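PDB 4KGM: Thg1-like uncharacterized protein from Bacillus thuringiensis, which probably adds nucleotides to the 5' end of tRNA in the 3'-to-5' direction, using a polymerase-like palm domain that binds ATP and magnesium. Local coordinates for residues F53-I64 with V70-I81. Residues are numbered along the deposited sequence; the frame is centred on the assembly and turned at random.
Sequences FWETCKYLAQNI and VYHQSDEISILI. With MG (magnesium ion), chain G; MG (magnesium ion), chain H; ATP (adenosine-5'-triphosphate), chain E.
Phe53, Cys57 and Leu60 of helix 47-63, with Ile64 just after it, pack on the hairpin of strands 67-73 and 76-81, a worked example of how the polymerase-like palm seats a helix on its antiparallel sheet and carries two metals at the turn. Apolar side-chain ends make up most of the contact. Cys57 SG touches both Val70 CG1 (3.7 Å) and Ile77 CD1, while Leu60 CD1 meets Ile77 CG2 tip to tip and crosses Ile79 at CD1. Beyond it, Ile64 divides its branches: chi1 of -67° sets CG1 beside the backbone N and CG2 opposite it, so that CD1 reaches Ile79 CD1 end to end and Ile64 CG2 lies across Ile81 CD1 (3.7 Å). Ala61 CB fills in against Val70 CG2.

Aromatic contacts take over near the turn. Phe53 CB sits over one face of the His72 imidazole, 3.6 Å from its centroid, a CH-pi contact; the two rings, 26° from parallel, are offset so that little of one lies over the other. Weakly, His72 NE2 donates to Ser74 O, and that carbonyl oxygen lies over a face of the Phe53 ring.

The type II' turn from Gln73 to Glu76 presents Asp75 to the nucleotide site, which Asp30 and Gly31 help complete. The Asp75 carboxylate bridges the two magnesium ions, OD1 binding one and Asp75 OD2 the other at 2.1 Å.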
ATOM      1  N   PHE A  53      -1.053 -27.726  17.018  1.00 35.74           N
ATOM      2  CA  PHE A  53      -1.007 -26.275  16.903  1.00 38.65           C
ATOM      3  C   PHE A  53      -0.079 -25.692  17.960  1.00 42.51           C
ATOM      4  O   PHE A  53       0.635 -24.720  17.707  1.00 37.76           O
ATOM      5  CB  PHE A  53      -2.403 -25.670  17.058  1.00 31.94           C
ATOM      6  CG  PHE A  53      -3.197 -25.637  15.783  1.00 38.04           C
ATOM      7  CD1 PHE A  53      -2.926 -24.692  14.807  1.00 31.26           C
ATOM      8  CD2 PHE A  53      -4.224 -26.541  15.565  1.00 37.90           C
ATOM      9  CE1 PHE A  53      -3.656 -24.655  13.636  1.00 36.32           C
ATOM     10  CE2 PHE A  53      -4.959 -26.509  14.395  1.00 31.52           C
ATOM     11  CZ  PHE A  53      -4.673 -25.566  13.429  1.00 36.87           C
ATOM     12  N   TRP A  54      -0.092 -26.293  19.145  1.00 41.08           N
ATOM     13  CA  TRP A  54       0.726 -25.813  20.252  1.00 46.16           C
ATOM     14  C   TRP A  54       2.211 -25.983  19.953  1.00 40.93           C
ATOM     15  O   TRP A  54       3.025 -25.135  20.314  1.00 39.66           O
ATOM     16  CB  TRP A  54       0.349 -26.527  21.551  1.00 43.91           C
ATOM     17  CG  TRP A  54      -1.083 -26.323  21.945  1.00 43.85           C
ATOM     18  CD1 TRP A  54      -1.953 -25.407  21.429  1.00 40.47           C
ATOM     19  CD2 TRP A  54      -1.817 -27.063  22.930  1.00 49.26           C
ATOM     20  NE1 TRP A  54      -3.181 -25.528  22.033  1.00 48.58           N
ATOM     21  CE2 TRP A  54      -3.123 -26.536  22.959  1.00 53.93           C
ATOM     22  CE3 TRP A  54      -1.495 -28.115  23.791  1.00 49.33           C
ATOM     23  CZ2 TRP A  54      -4.107 -27.026  23.816  1.00 54.19           C
ATOM     24  CZ3 TRP A  54      -2.474 -28.601  24.642  1.00 45.66           C
ATOM     25  CH2 TRP A  54      -3.763 -28.056  24.647  1.00 48.24           C
ATOM     26  N   GLU A  55       2.558 -27.081  19.289  1.00 42.00           N
ATOM     27  CA  GLU A  55       3.935 -27.309  18.868  1.00 42.13           C
ATOM     28  C   GLU A  55       4.289 -26.366  17.727  1.00 38.95           C
ATOM     29  O   GLU A  55       5.436 -25.943  17.588  1.00 37.73           O
ATOM     30  CB  GLU A  55       4.141 -28.762  18.443  1.00 38.80           C
ATOM     31  CG  GLU A  55       4.156 -29.740  19.601  1.00 43.56           C
ATOM     32  CD  GLU A  55       5.249 -29.430  20.605  1.00 51.24           C
ATOM     33  OE1 GLU A  55       6.437 -29.443  20.216  1.00 55.66           O
ATOM     34  OE2 GLU A  55       4.921 -29.164  21.781  1.00 45.52           O
ATOM     35  N   THR A  56       3.292 -26.043  16.910  1.00 39.53           N
ATOM     36  CA  THR A  56       3.469 -25.082  15.833  1.00 38.01           C
ATOM     37  C   THR A  56       3.703 -23.696  16.422  1.00 39.99           C
ATOM     38  O   THR A  56       4.597 -22.967  15.989  1.00 32.16           O
ATOM     39  CB  THR A  56       2.243 -25.052  14.902  1.00 34.88           C
ATOM     40  OG1 THR A  56       2.071 -26.340  14.297  1.00 34.97           O
ATOM     41  CG2 THR A  56       2.422 -24.010  13.811  1.00 33.29           C
ATOM     42  N   CYS A  57       2.902 -23.351  17.426  1.00 37.04           N
ATOM     43  CA  CYS A  57       3.019 -22.068  18.109  1.00 36.21           C
ATOM     44  C   CYS A  57       4.395 -21.864  18.732  1.00 33.91           C
ATOM     45  O   CYS A  57       4.919 -20.752  18.738  1.00 36.99           O
ATOM     46  CB  CYS A  57       1.943 -21.937  19.185  1.00 30.44           C
ATOM     47  SG  CYS A  57       0.280 -21.678  18.548  1.00 36.45           S
ATOM     48  N   LYS A  58       4.971 -22.937  19.262  1.00 34.40           N
ATOM     49  CA  LYS A  58       6.311 -22.873  19.831  1.00 37.88           C
ATOM     50  C   LYS A  58       7.326 -22.615  18.728  1.00 36.27           C
ATOM     51  O   LYS A  58       8.177 -21.735  18.846  1.00 36.50           O
ATOM     52  CB  LYS A  58       6.658 -24.175  20.556  1.00 40.74           C
ATOM     53  CG  LYS A  58       5.823 -24.460  21.797  1.00 43.98           C
ATOM     54  CD  LYS A  58       6.277 -25.751  22.463  1.00 46.83           C
ATOM     55  CE  LYS A  58       5.497 -26.037  23.734  1.00 48.15           C
ATOM     56  NZ  LYS A  58       5.999 -27.263  24.419  1.00 49.37           N
ATOM     57  N   TYR A  59       7.217 -23.392  17.655  1.00 33.41           N
ATOM     58  CA  TYR A  59       8.116 -23.297  16.510  1.00 32.52           C
ATOM     59  C   TYR A  59       8.130 -21.891  15.914  1.00 34.83           C
ATOM     60  O   TYR A  59       9.171 -21.405  15.475  1.00 29.03           O
ATOM     61  CB  TYR A  59       7.702 -24.320  15.449  1.00 27.37           C
ATOM     62  CG  TYR A  59       8.603 -24.384  14.236  1.00 28.13           C
ATOM     63  CD1 TYR A  59       9.886 -24.906  14.325  1.00 21.88           C
ATOM     64  CD2 TYR A  59       8.158 -23.943  12.996  1.00 26.91           C
ATOM     65  CE1 TYR A  59      10.707 -24.975  13.215  1.00 24.20           C
ATOM     66  CE2 TYR A  59       8.972 -24.008  11.879  1.00 22.78           C
ATOM     67  CZ  TYR A  59      10.244 -24.525  11.994  1.00 25.02           C
ATOM     68  OH  TYR A  59      11.056 -24.593  10.884  1.00 31.98           O
ATOM     69  N   LEU A  60       6.968 -21.243  15.908  1.00 30.95           N
ATOM     70  CA  LEU A  60       6.842 -19.889  15.383  1.00 33.02           C
ATOM     71  C   LEU A  60       7.555 -18.879  16.277  1.00 35.11           C
ATOM     72  O   LEU A  60       8.337 -18.057  15.801  1.00 30.19           O
ATOM     73  CB  LEU A  60       5.367 -19.506  15.236  1.00 30.48           C
ATOM     74  CG  LEU A  60       4.599 -20.175  14.094  1.00 30.74           C
ATOM     75  CD1 LEU A  60       3.104 -19.958  14.254  1.00 31.62           C
ATOM     76  CD2 LEU A  60       5.075 -19.642  12.753  1.00 27.08           C
ATOM     77  N   ALA A  61       7.283 -18.953  17.575  1.00 29.62           N
ATOM     78  CA  ALA A  61       7.853 -18.017  18.535  1.00 27.04           C
ATOM     79  C   ALA A  61       9.371 -18.141  18.615  1.00 32.83           C
ATOM     80  O   ALA A  61      10.066 -17.161  18.878  1.00 33.08           O
ATOM     81  CB  ALA A  61       7.229 -18.223  19.905  1.00 32.58           C
ATOM     82  N   GLN A  62       9.876 -19.348  18.380  1.00 32.53           N
ATOM     83  CA  GLN A  62      11.309 -19.610  18.436  1.00 31.89           C
ATOM     84  C   GLN A  62      12.053 -19.027  17.238  1.00 34.54           C
ATOM     85  O   GLN A  62      13.249 -18.752  17.319  1.00 30.11           O
ATOM     86  CB  GLN A  62      11.573 -21.118  18.509  1.00 33.29           C
ATOM     87  CG  GLN A  62      11.197 -21.757  19.835  1.00 46.28           C
ATOM     88  CD  GLN A  62      11.086 -23.270  19.747  1.00 47.51           C
ATOM     89  OE1 GLN A  62      10.768 -23.825  18.693  1.00 40.96           O
ATOM     90  NE2 GLN A  62      11.350 -23.945  20.861  1.00 48.39           N
ATOM     91  N   ASN A  63      11.345 -18.842  16.128  1.00 33.28           N
ATOM     92  CA  ASN A  63      11.991 -18.443  14.881  1.00 32.37           C
ATOM     93  C   ASN A  63      11.628 -17.049  14.375  1.00 27.16           C
ATOM     94  O   ASN A  63      12.096 -16.633  13.316  1.00 30.27           O
ATOM     95  CB  ASN A  63      11.726 -19.481  13.786  1.00 33.43           C
ATOM     96  CG  ASN A  63      12.539 -20.747  13.976  1.00 38.73           C
ATOM     97  OD1 ASN A  63      13.665 -20.856  13.486  1.00 34.87           O
ATOM     98  ND2 ASN A  63      11.972 -21.715  14.692  1.00 31.11           N
ATOM     99  N   ILE A  64      10.799 -16.333  15.126  1.00 26.59           N
ATOM    100  CA  ILE A  64      10.379 -14.995  14.719  1.00 24.41           C
ATOM    101  C   ILE A  64      11.027 -13.912  15.577  1.00 25.78           C
ATOM    102  O   ILE A  64      10.834 -13.870  16.793  1.00 24.06           O
ATOM    103  CB  ILE A  64       8.845 -14.846  14.761  1.00 26.87           C
ATOM    104  CG1 ILE A  64       8.200 -15.726  13.689  1.00 26.83           C
ATOM    105  CG2 ILE A  64       8.448 -13.397  14.555  1.00 24.81           C
ATOM    106  CD1 ILE A  64       6.687 -15.706  13.708  1.00 28.16           C
ATOM    107  N   VAL A  70       2.234 -15.692  21.682  1.00 35.21           N
ATOM    108  CA  VAL A  70       1.426 -16.362  20.674  1.00 34.05           C
ATOM    109  C   VAL A  70       0.111 -16.807  21.301  1.00 34.11           C
ATOM    110  O   VAL A  70       0.090 -17.282  22.432  1.00 40.01           O
ATOM    111  CB  VAL A  70       2.148 -17.590  20.100  1.00 35.55           C
ATOM    112  CG1 VAL A  70       1.344 -18.186  18.956  1.00 24.72           C
ATOM    113  CG2 VAL A  70       3.549 -17.215  19.633  1.00 33.30           C
ATOM    114  N   TYR A  71      -0.986 -16.641  20.570  1.00 32.17           N
ATOM    115  CA  TYR A  71      -2.292 -17.069  21.056  1.00 36.07           C
ATOM    116  C   TYR A  71      -2.964 -18.033  20.085  1.00 39.56           C
ATOM    117  O   TYR A  71      -3.129 -17.723  18.905  1.00 38.22           O
ATOM    118  CB  TYR A  71      -3.198 -15.860  21.302  1.00 35.77           C
ATOM    119  CG  TYR A  71      -4.623 -16.233  21.636  1.00 42.44           C
ATOM    120  CD1 TYR A  71      -4.966 -16.675  22.908  1.00 40.73           C
ATOM    121  CD2 TYR A  71      -5.628 -16.142  20.681  1.00 41.05           C
ATOM    122  CE1 TYR A  71      -6.269 -17.018  23.219  1.00 40.50           C
ATOM    123  CE2 TYR A  71      -6.932 -16.482  20.982  1.00 39.09           C
ATOM    124  CZ  TYR A  71      -7.247 -16.919  22.253  1.00 42.07           C
ATOM    125  OH  TYR A  71      -8.546 -17.258  22.558  1.00 38.71           O
ATOM    126  N   HIS A  72      -3.354 -19.202  20.587  1.00 36.27           N
ATOM    127  CA  HIS A  72      -4.048 -20.180  19.755  1.00 33.47           C
ATOM    128  C   HIS A  72      -5.523 -20.334  20.108  1.00 37.73           C
ATOM    129  O   HIS A  72      -5.911 -20.277  21.275  1.00 40.55           O
ATOM    130  CB  HIS A  72      -3.374 -21.550  19.813  1.00 33.96           C
ATOM    131  CG  HIS A  72      -4.166 -22.628  19.139  1.00 43.12           C
ATOM    132  ND1 HIS A  72      -4.893 -23.568  19.837  1.00 40.21           N
ATOM    133  CD2 HIS A  72      -4.373 -22.892  17.827  1.00 38.94           C
ATOM    134  CE1 HIS A  72      -5.498 -24.376  18.986  1.00 40.81           C
ATOM    135  NE2 HIS A  72      -5.201 -23.987  17.759  1.00 39.49           N
ATOM    136  N   GLN A  73      -6.330 -20.535  19.074  1.00 33.43           N
ATOM    137  CA  GLN A  73      -7.744 -20.844  19.215  1.00 35.49           C
ATOM    138  C   GLN A  73      -8.242 -21.412  17.891  1.00 35.93           C
ATOM    139  O   GLN A  73      -7.959 -20.852  16.832  1.00 32.20           O
ATOM    140  CB  GLN A  73      -8.536 -19.595  19.598  1.00 36.68           C
ATOM    141  CG  GLN A  73      -9.989 -19.632  19.168  1.00 38.46           C
ATOM    142  CD  GLN A  73     -10.251 -18.789  17.939  1.00 36.83           C
ATOM    143  OE1 GLN A  73     -10.680 -19.296  16.904  1.00 39.26           O
ATOM    144  NE2 GLN A  73     -10.001 -17.490  18.050  1.00 39.32           N
ATOM    145  N   SER A  74      -8.969 -22.525  17.957  1.00 31.22           N
ATOM    146  CA  SER A  74      -9.453 -23.213  16.761  1.00 31.09           C
ATOM    147  C   SER A  74      -8.319 -23.497  15.777  1.00 33.59           C
ATOM    148  O   SER A  74      -7.355 -24.188  16.107  1.00 36.07           O
ATOM    149  CB  SER A  74     -10.556 -22.402  16.073  1.00 32.28           C
ATOM    150  OG  SER A  74     -11.583 -22.056  16.982  1.00 38.28           O
ATOM    151  N   ASP A  75      -8.434 -22.947  14.573  1.00 33.24           N
ATOM    152  CA  ASP A  75      -7.426 -23.156  13.539  1.00 42.13           C
ATOM    153  C   ASP A  75      -6.642 -21.879  13.243  1.00 39.60           C
ATOM    154  O   ASP A  75      -6.034 -21.750  12.181  1.00 40.55           O
ATOM    155  CB  ASP A  75      -8.078 -23.667  12.254  1.00 36.13           C
ATOM    156  CG  ASP A  75      -8.974 -22.632  11.604  1.00 41.04           C
ATOM    157  OD1 ASP A  75      -9.546 -21.797  12.337  1.00 38.94           O
ATOM    158  OD2 ASP A  75      -9.102 -22.652  10.362  1.00 41.80           O
ATOM    159  N   GLU A  76      -6.656 -20.939  14.181  1.00 32.85           N
ATOM    160  CA  GLU A  76      -5.964 -19.674  13.978  1.00 31.35           C
ATOM    161  C   GLU A  76      -4.833 -19.466  14.981  1.00 36.17           C
ATOM    162  O   GLU A  76      -4.884 -19.961  16.108  1.00 34.41           O
ATOM    163  CB  GLU A  76      -6.939 -18.497  14.029  1.00 31.00           C
ATOM    164  CG  GLU A  76      -7.295 -18.047  15.432  1.00 32.98           C
ATOM    165  CD  GLU A  76      -8.089 -16.761  15.444  1.00 37.06           C
ATOM    166  OE1 GLU A  76      -8.824 -16.504  14.466  1.00 35.82           O
ATOM    167  OE2 GLU A  76      -7.970 -16.001  16.427  1.00 35.09           O
ATOM    168  N   ILE A  77      -3.808 -18.735  14.552  1.00 30.98           N
ATOM    169  CA  ILE A  77      -2.656 -18.442  15.395  1.00 33.62           C
ATOM    170  C   ILE A  77      -2.277 -16.965  15.293  1.00 35.97           C
ATOM    171  O   ILE A  77      -1.860 -16.497  14.234  1.00 33.95           O
ATOM    172  CB  ILE A  77      -1.434 -19.293  14.998  1.00 33.47           C
ATOM    173  CG1 ILE A  77      -1.713 -20.780  15.225  1.00 35.34           C
ATOM    174  CG2 ILE A  77      -0.208 -18.866  15.781  1.00 24.04           C
ATOM    175  CD1 ILE A  77      -0.538 -21.673  14.898  1.00 27.14           C
ATOM    176  N   SER A  78      -2.431 -16.236  16.393  1.00 30.19           N
ATOM    177  CA  SER A  78      -2.045 -14.831  16.439  1.00 26.61           C
ATOM    178  C   SER A  78      -0.702 -14.671  17.139  1.00 30.65           C
ATOM    179  O   SER A  78      -0.466 -15.268  18.188  1.00 30.42           O
ATOM    180  CB  SER A  78      -3.109 -13.991  17.147  1.00 24.95           C
ATOM    181  OG  SER A  78      -4.284 -13.883  16.363  1.00 31.61           O
ATOM    182  N   ILE A  79       0.174 -13.862  16.552  1.00 25.56           N
ATOM    183  CA  ILE A  79       1.504 -13.644  17.107  1.00 27.84           C
ATOM    184  C   ILE A  79       1.776 -12.160  17.333  1.00 31.16           C
ATOM    185  O   ILE A  79       1.635 -11.349  16.414  1.00 28.02           O
ATOM    186  CB  ILE A  79       2.592 -14.215  16.181  1.00 26.64           C
ATOM    187  CG1 ILE A  79       2.278 -15.673  15.831  1.00 27.05           C
ATOM    188  CG2 ILE A  79       3.965 -14.085  16.827  1.00 24.67           C
ATOM    189  CD1 ILE A  79       3.101 -16.220  14.689  1.00 29.07           C
ATOM    190  N   LEU A  80       2.157 -11.808  18.558  1.00 27.07           N
ATOM    191  CA  LEU A  80       2.525 -10.434  18.883  1.00 25.71           C
ATOM    192  C   LEU A  80       4.022 -10.222  18.713  1.00 25.55           C
ATOM    193  O   LEU A  80       4.830 -10.865  19.386  1.00 24.81           O
ATOM    194  CB  LEU A  80       2.115 -10.077  20.313  1.00 25.97           C
ATOM    195  CG  LEU A  80       2.739  -8.793  20.873  1.00 24.33           C
ATOM    196  CD1 LEU A  80       2.296  -7.571  20.081  1.00 26.71           C
ATOM    197  CD2 LEU A  80       2.417  -8.623  22.347  1.00 22.83           C
ATOM    198  N   ILE A  81       4.385  -9.315  17.813  1.00 23.32           N
ATOM    199  CA  ILE A  81       5.786  -8.994  17.571  1.00 24.65           C
ATOM    200  C   ILE A  81       6.074  -7.543  17.939  1.00 23.79           C
ATOM    201  O   ILE A  81       5.352  -6.634  17.524  1.00 25.76           O
ATOM    202  CB  ILE A  81       6.167  -9.213  16.096  1.00 21.33           C
ATOM    203  CG1 ILE A  81       5.656 -10.570  15.604  1.00 20.20           C
ATOM    204  CG2 ILE A  81       7.670  -9.110  15.914  1.00 22.43           C
ATOM    205  CD1 ILE A  81       5.900 -10.810  14.133  1.00 19.44           C
TER
HETATM  206 MG    MG G 303      -9.645 -21.524   8.637  1.00 40.60          MG
HETATM  207 MG    MG H 304     -10.557 -19.927  11.338  1.00 38.23          MG
HETATM  208  PG  ATP E 301     -11.345 -20.977   5.553  0.50 60.38           P
HETATM  209  O1G ATP E 301     -12.418 -19.929   5.734  0.50 49.52           O
HETATM  210  O2G ATP E 301     -10.873 -21.157   4.129  0.50 41.70           O
HETATM  211  O3G ATP E 301     -10.224 -20.879   6.560  0.50 40.82           O
HETATM  212  PB  ATP E 301     -12.271 -22.917   7.390  0.50 41.75           P
HETATM  213  O1B ATP E 301     -10.906 -23.053   8.023  0.50 45.20           O
HETATM  214  O2B ATP E 301     -13.173 -24.126   7.332  0.50 43.59           O
HETATM  215  O3B ATP E 301     -12.107 -22.361   5.886  0.50 48.64           O
HETATM  216  PA  ATP E 301     -12.966 -21.569   9.721  0.50 48.10           P
HETATM  217  O1A ATP E 301     -14.081 -20.674  10.205  0.50 52.77           O
HETATM  218  O2A ATP E 301     -11.527 -21.239  10.041  0.50 43.15           O
HETATM  219  O3A ATP E 301     -13.094 -21.746   8.128  0.50 46.12           O
HETATM  220  O5' ATP E 301     -13.251 -23.078  10.207  0.50 41.42           O
HETATM  221  C5' ATP E 301     -12.504 -23.661  11.272  0.50 41.52           C
HETATM  222  C4' ATP E 301     -12.883 -25.132  11.396  0.50 44.46           C
HETATM  223  O4' ATP E 301     -11.876 -25.864  12.097  0.50 42.87           O
HETATM  224  C3' ATP E 301     -14.185 -25.317  12.159  0.50 47.13           C
HETATM  225  O3' ATP E 301     -15.208 -25.775  11.271  0.50 48.39           O
HETATM  226  C2' ATP E 301     -13.900 -26.371  13.211  0.50 46.08           C
HETATM  227  O2' ATP E 301     -14.837 -27.448  13.102  0.50 45.18           O
HETATM  228  C1' ATP E 301     -12.490 -26.861  12.917  0.50 43.41           C
HETATM  229  N9  ATP E 301     -11.723 -27.062  14.173  0.50 40.23           N
HETATM  230  C8  ATP E 301     -11.028 -26.121  14.840  0.50 38.38           C
HETATM  231  N7  ATP E 301     -10.441 -26.639  15.949  0.50 35.39           N
HETATM  232  C5  ATP E 301     -10.759 -27.945  16.003  0.50 37.20           C
HETATM  233  C6  ATP E 301     -10.470 -29.080  16.912  0.50 40.45           C
HETATM  234  N6  ATP E 301      -9.701 -28.917  18.016  0.50 37.48           N
HETATM  235  N1  ATP E 301     -11.000 -30.284  16.601  0.50 42.65           N
HETATM  236  C2  ATP E 301     -11.765 -30.460  15.508  0.50 40.36           C
HETATM  237  N3  ATP E 301     -12.068 -29.477  14.641  0.50 37.04           N
HETATM  238  C4  ATP E 301     -11.603 -28.219  14.831  0.50 41.07           C
HETATM  239  O   HOH W   1     -11.221 -18.076  11.285  1.00 39.12           O